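Local coordinates for protein monosaccharide-transporting ATPase (Actinobacillus succinogenes, PDB 5DTE) that probably serves as the periplasmic sugar-binding component of an ABC transporter and holds D-allose in the cleft between its two lobes, at residues E201-L204 / N205-N209. Sequence-based numbering, arbitrary orientation.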
ATOM      1  N   GLU A 201      -4.002 -16.152  -0.582  1.00 25.35           N
ATOM      2  CA  GLU A 201      -4.394 -17.476  -0.079  1.00 29.89           C
ATOM      3  C   GLU A 201      -5.014 -17.431   1.329  1.00 25.65           C
ATOM      4  O   GLU A 201      -6.001 -18.112   1.580  1.00 35.17           O
ATOM      5  CB  GLU A 201      -3.195 -18.438  -0.096  1.00 38.94           C
ATOM      6  CG  GLU A 201      -3.560 -19.935  -0.188  1.00 50.91           C
ATOM      7  CD  GLU A 201      -4.100 -20.354  -1.560  1.00 59.28           C
ATOM      8  OE1 GLU A 201      -4.768 -21.419  -1.653  1.00 63.42           O
ATOM      9  OE2 GLU A 201      -3.847 -19.622  -2.547  1.00 57.33           O
ATOM     10  N   GLN A 202      -4.467 -16.624   2.235  1.00 11.41           N
ATOM     11  CA  GLN A 202      -5.069 -16.478   3.564  1.00 11.57           C
ATOM     12  C   GLN A 202      -6.469 -15.810   3.583  1.00 29.25           C
ATOM     13  O   GLN A 202      -7.337 -16.157   4.411  1.00 20.74           O
ATOM     14  CB  GLN A 202      -4.145 -15.679   4.469  1.00 14.00           C
ATOM     15  CG  GLN A 202      -2.789 -16.271   4.662  1.00 19.43           C
ATOM     16  CD  GLN A 202      -2.060 -15.657   5.844  1.00 24.81           C
ATOM     17  OE1 GLN A 202      -2.682 -15.177   6.803  1.00 22.17           O
ATOM     18  NE2 GLN A 202      -0.732 -15.664   5.780  1.00 29.33           N
ATOM     19  N   ALA A 203      -6.676 -14.835   2.697  1.00 21.48           N
ATOM     20  CA  ALA A 203      -7.936 -14.109   2.663  1.00 16.95           C
ATOM     21  C   ALA A 203      -9.031 -15.005   2.104  1.00 24.75           C
ATOM     22  O   ALA A 203     -10.200 -14.824   2.416  1.00 22.99           O
ATOM     23  CB  ALA A 203      -7.808 -12.854   1.857  1.00 18.18           C
ATOM     24  N   LEU A 204      -8.654 -15.994   1.300  1.00 26.36           N
ATOM     25  CA  LEU A 204      -9.614 -17.010   0.863  1.00 17.85           C
ATOM     26  C   LEU A 204     -10.058 -17.872   2.056  1.00 26.18           C
ATOM     27  O   LEU A 204     -11.254 -18.101   2.256  1.00 30.22           O
ATOM     28  CB  LEU A 204      -9.018 -17.878  -0.250  1.00 10.05           C
ATOM     29  CG  LEU A 204      -9.790 -19.083  -0.806  1.00 12.78           C
ATOM     30  CD1 LEU A 204     -11.006 -18.656  -1.600  1.00  8.57           C
ATOM     31  CD2 LEU A 204      -8.860 -19.912  -1.680  1.00 18.89           C
ATOM     32  N   ASN A 205      -9.096 -18.335   2.855  1.00 21.40           N
ATOM     33  CA  ASN A 205      -9.421 -19.076   4.058  1.00  8.95           C
ATOM     34  C   ASN A 205     -10.236 -18.231   5.024  1.00 16.80           C
ATOM     35  O   ASN A 205     -11.348 -18.616   5.415  1.00 14.32           O
ATOM     36  CB  ASN A 205      -8.168 -19.570   4.759  1.00 13.48           C
ATOM     37  CG  ASN A 205      -8.488 -20.465   5.940  1.00 22.86           C
ATOM     38  OD1 ASN A 205      -8.845 -19.988   7.018  1.00 24.02           O
ATOM     39  ND2 ASN A 205      -8.384 -21.770   5.735  1.00 25.61           N
ATOM     40  N   VAL A 206      -9.694 -17.079   5.411  1.00 14.14           N
ATOM     41  CA  VAL A 206     -10.413 -16.212   6.343  1.00 13.92           C
ATOM     42  C   VAL A 206     -11.831 -15.839   5.857  1.00 18.71           C
ATOM     43  O   VAL A 206     -12.793 -15.958   6.618  1.00 22.63           O
ATOM     44  CB  VAL A 206      -9.632 -14.932   6.626  1.00 12.62           C
ATOM     45  CG1 VAL A 206     -10.523 -13.916   7.342  1.00 13.67           C
ATOM     46  CG2 VAL A 206      -8.389 -15.236   7.447  1.00  9.63           C
ATOM     47  N   THR A 207     -11.969 -15.427   4.595  1.00 11.61           N
ATOM     48  CA  THR A 207     -13.272 -15.000   4.072  1.00  9.09           C
ATOM     49  C   THR A 207     -14.294 -16.121   4.113  1.00 20.37           C
ATOM     50  O   THR A 207     -15.467 -15.886   4.374  1.00 30.99           O
ATOM     51  CB  THR A 207     -13.183 -14.484   2.609  1.00 18.85           C
ATOM     52  OG1 THR A 207     -12.215 -13.441   2.524  1.00 22.24           O
ATOM     53  CG2 THR A 207     -14.509 -13.931   2.130  1.00 16.51           C
ATOM     54  N   THR A 208     -13.854 -17.338   3.831  1.00 24.88           N
ATOM     55  CA  THR A 208     -14.763 -18.464   3.857  1.00 23.65           C
ATOM     56  C   THR A 208     -15.306 -18.641   5.262  1.00 28.71           C
ATOM     57  O   THR A 208     -16.520 -18.751   5.455  1.00 25.82           O
ATOM     58  CB  THR A 208     -14.082 -19.745   3.377  1.00 14.90           C
ATOM     59  OG1 THR A 208     -14.211 -19.808   1.956  1.00 21.55           O
ATOM     60  CG2 THR A 208     -14.739 -20.968   3.987  1.00  9.75           C
ATOM     61  N   ASN A 209     -14.405 -18.632   6.239  1.00 25.96           N
ATOM     62  CA  ASN A 209     -14.791 -18.816   7.630  1.00 19.11           C
ATOM     63  C   ASN A 209     -15.639 -17.637   8.148  1.00 30.47           C
ATOM     64  O   ASN A 209     -16.451 -17.793   9.062  1.00 34.75           O
ATOM     65  CB  ASN A 209     -13.537 -19.015   8.477  1.00 15.30           C
ATOM     66  CG  ASN A 209     -12.709 -20.213   8.019  1.00 22.98           C
ATOM     67  OD1 ASN A 209     -13.250 -21.259   7.637  1.00 21.13           O
ATOM     68  ND2 ASN A 209     -11.388 -20.056   8.042  1.00 24.52           N
TER
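With chi1 at -55°, T207 turns OG1 back along the helix, anti to its own carbonyl carbon, and lays it against A203 O, while CG2 takes the position anti to the backbone N. T208 repeats the turn less exactly (chi1 -87°), aiming its OG1 at L204 O. The T207 hydroxyl thus joins the main-chain NH of its own residue on the carbonyl four residues earlier, a common way for serine and threonine to satisfy their hydroxyls within an alpha helix; T208 OG1 follows the pattern only weakly. A203 O accepts from T207 N at 2.9 Å and from T207 OG1; the refined hydroxyl distance is improbably short and its exact value doubtful. L204 O takes T208 N at 3.1 Å but only a weak bond from T208 OG1 at 3.4 Å. One residue earlier than the T207 pair, V206 N bonds to Q202 O at 2.7 Å, and V206 CG2, beside its backbone N, lies alongside that same oxygen; the bond from N205 N to E201 O is weak. N205, E201 and T208 belong to the exposed side of the helix, whereas A203, V206 and T207 are buried. Helix 200-213 packs in the lobe built on the four-stranded parallel sheet: V206 and T207 touch L162 of strand 157-163, while A203 meets M227, L204 meets T233, and T207 meets A231 and A234 of helix 225-237.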